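Local structure of 5' nucleotidase family protein (Staphylococcus aureus subsp. aureus, 4Q7F) at residues A[27-32]-A[264-269]; A[46-51]-A[95-100]. The protein is a member of the 5'-nucleotidase family whose calcineurin-like phosphoesterase domain holds manganese and magnesium ions beside a bound ligand. One frame throughout, in Å; residues are numbered along the deposited sequence.

Contact 1 (A[27-32]-A[264-269]). With MN (manganese (II) ion), chain C.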
loop_
_atom_site.group_PDB
_atom_site.type_symbol
_atom_site.label_atom_id
_atom_site.label_comp_id
_atom_site.label_asym_id
_atom_site.label_seq_id
_atom_site.Cartn_x
_atom_site.Cartn_y
_atom_site.Cartn_z
ATOM N N ASP A 27 6.295 -6.161 1.481
ATOM C CA ASP A 27 5.349 -5.619 0.523
ATOM C C ASP A 27 5.370 -6.363 -0.817
ATOM O O ASP A 27 5.441 -5.768 -1.887
ATOM C CB ASP A 27 5.597 -4.109 0.365
ATOM C CG ASP A 27 5.512 -3.349 1.701
ATOM O OD1 ASP A 27 6.486 -3.342 2.497
ATOM O OD2 ASP A 27 4.494 -2.654 1.929
ATOM N N VAL A 28 5.353 -7.696 -0.734
ATOM C CA VAL A 28 5.315 -8.537 -1.906
ATOM C C VAL A 28 4.012 -8.299 -2.666
ATOM O O VAL A 28 3.979 -8.326 -3.920
ATOM C CB VAL A 28 5.491 -9.997 -1.528
ATOM C CG1 VAL A 28 5.391 -10.868 -2.775
ATOM C CG2 VAL A 28 6.848 -10.132 -0.857
ATOM N N HIS A 29 2.960 -8.051 -1.883
ATOM C CA HIS A 29 1.653 -7.652 -2.379
ATOM C C HIS A 29 0.985 -8.612 -3.338
ATOM O O HIS A 29 0.264 -8.194 -4.242
ATOM C CB HIS A 29 1.723 -6.242 -2.988
ATOM C CG HIS A 29 1.616 -5.141 -1.979
ATOM N ND1 HIS A 29 0.465 -4.915 -1.264
ATOM C CD2 HIS A 29 2.482 -4.165 -1.615
ATOM C CE1 HIS A 29 0.627 -3.858 -0.485
ATOM N NE2 HIS A 29 1.844 -3.387 -0.676
ATOM N N GLY A 30 1.267 -9.903 -3.165
ATOM C CA GLY A 30 0.642 -10.926 -3.998
ATOM C C GLY A 30 1.232 -11.011 -5.383
ATOM O O GLY A 30 0.597 -11.585 -6.285
ATOM N N TYR A 31 2.416 -10.404 -5.577
ATOM C CA TYR A 31 3.162 -10.534 -6.822
ATOM C C TYR A 31 4.093 -11.744 -6.649
ATOM O O TYR A 31 5.214 -11.635 -6.165
ATOM C CB TYR A 31 3.938 -9.278 -7.152
ATOM C CG TYR A 31 3.015 -8.167 -7.584
ATOM C CD1 TYR A 31 2.418 -7.339 -6.659
ATOM C CD2 TYR A 31 2.681 -8.006 -8.919
ATOM C CE1 TYR A 31 1.539 -6.331 -7.052
ATOM C CE2 TYR A 31 1.800 -7.009 -9.325
ATOM C CZ TYR A 31 1.232 -6.184 -8.378
ATOM O OH TYR A 31 0.354 -5.206 -8.761
ATOM N N ILE A 32 3.574 -12.895 -7.035
ATOM C CA ILE A 32 4.252 -14.174 -6.907
ATOM C C ILE A 32 4.970 -14.507 -8.220
ATOM O O ILE A 32 6.146 -14.866 -8.228
ATOM C CB ILE A 32 3.215 -15.278 -6.627
ATOM C CG1 ILE A 32 2.413 -14.964 -5.359
ATOM C CG2 ILE A 32 3.900 -16.652 -6.543
ATOM C CD1 ILE A 32 3.228 -14.816 -4.108
ATOM N N PRO A 264 13.248 -3.328 2.086
ATOM C CA PRO A 264 13.466 -4.038 0.858
ATOM C C PRO A 264 12.467 -3.810 -0.268
ATOM O O PRO A 264 12.027 -4.771 -0.907
ATOM C CB PRO A 264 13.455 -5.487 1.329
ATOM C CG PRO A 264 12.499 -5.498 2.461
ATOM C CD PRO A 264 12.403 -4.109 3.004
ATOM N N GLY A 265 12.090 -2.565 -0.510
ATOM C CA GLY A 265 11.215 -2.265 -1.622
ATOM C C GLY A 265 9.851 -2.957 -1.617
ATOM O O GLY A 265 9.158 -3.034 -0.581
ATOM N N THR A 266 9.461 -3.439 -2.785
ATOM C CA THR A 266 8.153 -4.028 -2.952
ATOM C C THR A 266 8.123 -4.921 -4.177
ATOM O O THR A 266 8.936 -4.781 -5.091
ATOM C CB THR A 266 7.082 -2.893 -3.133
ATOM O OG1 THR A 266 5.756 -3.448 -3.221
ATOM C CG2 THR A 266 7.376 -2.062 -4.391
ATOM N N ARG A 267 7.148 -5.815 -4.199
ATOM C CA ARG A 267 6.933 -6.744 -5.322
ATOM C C ARG A 267 8.089 -7.688 -5.669
ATOM O O ARG A 267 8.194 -8.183 -6.807
ATOM C CB ARG A 267 6.491 -6.000 -6.569
ATOM C CG ARG A 267 5.322 -5.093 -6.339
ATOM C CD ARG A 267 4.810 -4.523 -7.641
ATOM N NE ARG A 267 3.661 -3.665 -7.406
ATOM C CZ ARG A 267 2.959 -3.061 -8.366
ATOM N NH1 ARG A 267 3.291 -3.199 -9.641
ATOM N NH2 ARG A 267 1.934 -2.304 -8.043
ATOM N N GLY A 268 8.957 -7.928 -4.692
ATOM C CA GLY A 268 10.071 -8.866 -4.866
ATOM C C GLY A 268 11.124 -8.477 -5.903
ATOM O O GLY A 268 11.638 -9.322 -6.557
ATOM N N THR A 269 11.396 -7.182 -6.072
ATOM C CA THR A 269 12.431 -6.738 -6.991
ATOM C C THR A 269 13.770 -6.737 -6.259
ATOM O O THR A 269 14.827 -6.698 -6.891
ATOM C CB THR A 269 12.159 -5.320 -7.519
ATOM O OG1 THR A 269 12.083 -4.424 -6.417
ATOM C CG2 THR A 269 10.848 -5.271 -8.271
HETATM MN MN MN C . 2.690 -1.980 0.878
HETATM O O HOH W 1 8.674 -1.656 1.726
HETATM O O HOH W 2 2.240 -0.041 1.955
HETATM O O HOH W 3 0.938 -0.628 -0.153
#

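Contact 2 (A[46-51]-A[95-100])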
loop_
_atom_site.group_PDB
_atom_site.type_symbol
_atom_site.label_atom_id
_atom_site.label_comp_id
_atom_site.label_asym_id
_atom_site.label_seq_id
_atom_site.Cartn_x
_atom_site.Cartn_y
_atom_site.Cartn_z
HETATM N N MSE A 46 11.154 -10.130 -10.976
HETATM C CA MSE A 46 10.380 -9.675 -9.822
HETATM C C MSE A 46 9.501 -10.775 -9.360
HETATM O O MSE A 46 9.381 -11.818 -10.014
HETATM C CB MSE A 46 9.413 -8.544 -10.287
HETATM C CG MSE A 46 8.259 -9.056 -11.218
HETATM SE SE MSE A 46 7.143 -7.526 -11.713
HETATM C CE MSE A 46 6.076 -7.516 -10.054
ATOM N N GLY A 47 8.875 -10.579 -8.225
ATOM C CA GLY A 47 7.951 -11.563 -7.714
ATOM C C GLY A 47 8.609 -12.502 -6.735
ATOM O O GLY A 47 9.807 -12.650 -6.737
ATOM N N LEU A 48 7.779 -13.146 -5.913
ATOM C CA LEU A 48 8.239 -13.988 -4.835
ATOM C C LEU A 48 8.920 -15.279 -5.301
ATOM O O LEU A 48 9.880 -15.747 -4.681
ATOM C CB LEU A 48 7.052 -14.306 -3.910
ATOM C CG LEU A 48 7.407 -15.025 -2.618
ATOM C CD1 LEU A 48 8.211 -14.100 -1.731
ATOM C CD2 LEU A 48 6.175 -15.534 -1.890
ATOM N N LEU A 49 8.438 -15.863 -6.379
ATOM C CA LEU A 49 9.077 -17.079 -6.876
ATOM C C LEU A 49 10.564 -16.808 -7.132
ATOM O O LEU A 49 11.426 -17.502 -6.616
ATOM C CB LEU A 49 8.400 -17.572 -8.136
ATOM C CG LEU A 49 7.051 -18.240 -7.886
ATOM C CD1 LEU A 49 6.424 -18.576 -9.227
ATOM C CD2 LEU A 49 7.212 -19.500 -7.031
ATOM N N LEU A 50 10.851 -15.749 -7.876
ATOM C CA LEU A 50 12.207 -15.424 -8.240
ATOM C C LEU A 50 12.992 -14.866 -7.060
ATOM O O LEU A 50 14.147 -15.240 -6.851
ATOM C CB LEU A 50 12.212 -14.473 -9.435
ATOM C CG LEU A 50 13.520 -14.166 -10.106
ATOM C CD1 LEU A 50 14.161 -15.453 -10.609
ATOM C CD2 LEU A 50 13.242 -13.208 -11.257
ATOM N N ALA A 51 12.363 -14.010 -6.258
ATOM C CA ALA A 51 13.053 -13.478 -5.088
ATOM C C ALA A 51 13.446 -14.615 -4.151
ATOM O O ALA A 51 14.536 -14.625 -3.615
ATOM C CB ALA A 51 12.190 -12.478 -4.364
ATOM N N ASP A 95 -0.235 -21.463 -0.011
ATOM C CA ASP A 95 0.568 -22.598 -0.502
ATOM C C ASP A 95 1.959 -22.151 -1.001
ATOM O O ASP A 95 2.964 -22.825 -0.733
ATOM C CB ASP A 95 -0.160 -23.350 -1.592
ATOM C CG ASP A 95 -1.326 -24.149 -1.061
ATOM O OD1 ASP A 95 -1.520 -24.181 0.171
ATOM O OD2 ASP A 95 -2.037 -24.761 -1.869
ATOM N N PHE A 96 2.023 -21.034 -1.726
ATOM C CA PHE A 96 3.311 -20.514 -2.166
ATOM C C PHE A 96 4.190 -20.226 -0.961
ATOM O O PHE A 96 5.348 -20.676 -0.919
ATOM C CB PHE A 96 3.181 -19.235 -3.031
ATOM C CG PHE A 96 2.742 -19.498 -4.447
ATOM C CD1 PHE A 96 3.612 -20.105 -5.344
ATOM C CD2 PHE A 96 1.482 -19.125 -4.893
ATOM C CE1 PHE A 96 3.232 -20.358 -6.647
ATOM C CE2 PHE A 96 1.098 -19.367 -6.200
ATOM C CZ PHE A 96 1.964 -19.981 -7.078
ATOM N N TYR A 97 3.683 -19.477 0.019
ATOM C CA TYR A 97 4.512 -19.160 1.184
ATOM C C TYR A 97 4.917 -20.416 1.949
ATOM O O TYR A 97 6.063 -20.558 2.382
ATOM C CB TYR A 97 3.835 -18.159 2.113
ATOM C CG TYR A 97 3.990 -16.729 1.683
ATOM C CD1 TYR A 97 3.125 -16.145 0.781
ATOM C CD2 TYR A 97 5.040 -15.964 2.173
ATOM C CE1 TYR A 97 3.296 -14.820 0.383
ATOM C CE2 TYR A 97 5.222 -14.664 1.775
ATOM C CZ TYR A 97 4.351 -14.096 0.888
ATOM O OH TYR A 97 4.572 -12.784 0.531
ATOM N N ASN A 98 3.967 -21.330 2.100
ATOM C CA ASN A 98 4.207 -22.527 2.827
ATOM C C ASN A 98 5.302 -23.411 2.242
ATOM O O ASN A 98 6.076 -23.981 3.014
ATOM C CB ASN A 98 2.900 -23.328 3.044
ATOM C CG ASN A 98 2.073 -22.795 4.205
ATOM O OD1 ASN A 98 2.490 -21.899 4.916
ATOM N ND2 ASN A 98 0.899 -23.358 4.399
ATOM N N ARG A 99 5.377 -23.531 0.906
ATOM C CA ARG A 99 6.429 -24.340 0.267
ATOM C C ARG A 99 7.804 -23.782 0.541
ATOM O O ARG A 99 8.766 -24.522 0.643
ATOM C CB ARG A 99 6.371 -24.327 -1.255
ATOM C CG ARG A 99 5.083 -24.682 -1.923
ATOM C CD ARG A 99 5.412 -25.050 -3.353
ATOM N NE ARG A 99 4.307 -24.756 -4.237
ATOM C CZ ARG A 99 4.357 -23.847 -5.195
ATOM N NH1 ARG A 99 3.284 -23.640 -5.937
ATOM N NH2 ARG A 99 5.482 -23.184 -5.430
HETATM N N MSE A 100 7.883 -22.466 0.670
HETATM C CA MSE A 100 9.183 -21.789 0.804
HETATM C C MSE A 100 9.845 -21.879 2.152
HETATM O O MSE A 100 10.969 -21.405 2.333
HETATM C CB MSE A 100 8.926 -20.325 0.440
HETATM C CG MSE A 100 8.577 -20.259 -1.041
HETATM SE SE MSE A 100 8.212 -18.400 -1.502
HETATM C CE MSE A 100 7.653 -18.816 -3.346
#

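Contact 1 (A[27-32]-A[264-269])
D27 meets T266 and R267 at the metal centre of a calcineurin-like phosphoesterase domain, where an Asp-X-His motif follows strand 19-25 and faces the loop after strand 259-264. The backbone O of D27 is gripped twice. R267 N reaches D27 O at 2.9 Å along a nearly straight bond (174°) tilted from the carbonyl plane, whereas T266 OG1 donates to it within that plane at 2.7 Å. In the side chain of D27, OD2 binds the manganese ion at 2.2 Å, while OD1 accepts the backbone N-H of H247 and a water that also donates to G265 O. V28 points its CB away from the other loop, and its carbonyl closes a type I' turn by accepting Y31 N. H29 gives NE2 to the manganese, joined there by D72, H249 and two waters. Its ND1 is bonded to Q75 O, a second-shell partner that fixes the rotation of the ring, and T266 OG1 lies in plane at the ring edge, 3.7 Å from H29 CD2. Beyond the turn, Y31 and R267 run side by side. The arginine chain, extended from CG to NE, lays its guanidinium flat on the phenol with the planes 16° apart and the centres 4.2 Å apart. R267 CD sits 3.8 Å from the centroid of the Y31 ring, over its middle. Farther out, the phenolic OH of Y31 lies over the centre of the guanidinium, 3.4 Å from R267 NH2 at an angle too poor for a hydrogen bond.

Contact 2 (A[46-51]-A[95-100])
The bond from A51 N to G47 O, 2.9 Å long, closes the first turn of helix 48-59, where L48 and L49 face F96, Y97 and M100 near the end of helix 91-99. G47 is the N-cap residue. Across the two segments no hydrogen bond is made: the contact is apolar, between two leucine methyls, the F96 and Y97 rings and the selenomethionine M100. L48 sends its CD2 branch across the phenol of Y97 at about a right angle, its chi1 of -172° swinging CG away from the backbone N. L48 CD2 lies over one face, displaced toward the rim, 3.6 Å from Y97 CZ; the line from CD2 to the ring centroid is 17° off the normal, a CH-pi contact. L48 CD2 also meets M100 SE at 3.5 Å, on a flank roughly at right angles to its approach to the ring. Helix 48-59 links the parallel, adjacent strands 19-25 and 65-69 in a beta-alpha-beta crossover, and helix 91-99 belongs to the next connection, which leads on to strand 104-105. The contact therefore packs two successive connections of one mixed sheet together. Y97 is tied to this sheet by its hydroxyl, hydrogen-bonded to D69 OD2 at the end of strand 65-69. L49 works through CD2 as well, which approaches the F96 ring obliquely, 4.0 Å from F96 CD1. F96 itself also packs on D306 and L309 of helix 304-317. The M100 chain runs fully extended beyond CG (chi3 -175°), carrying its terminal CE past the selenium to within 3.8 Å of L49 CD2, while the backbone O of M100 accepts a hydrogen bond from K67 NZ.

How the contacts relate
Both contacts are buried, but the centre of contact 1 is about 11 Å, and that of contact 2 about 19 Å, from the centre of the chain. Their chemistry follows this placement: in contact 1 one loop supplies manganese ligands and the other meets it with hydrogen bonds and an arginine-tyrosine stack, whereas helices in contact 2 meet through methyls, rings and selenium. The two abut. R267 O and G47 N, 2.9 Å apart, form a probable hydrogen bond, as do Y31 O and L48 N, so each contact 1 loop is probably bonded to the backbone at the start of helix 48-59. V28 CB packs on the hydroxyl of Y97, and M46 CE on the ring of Y31.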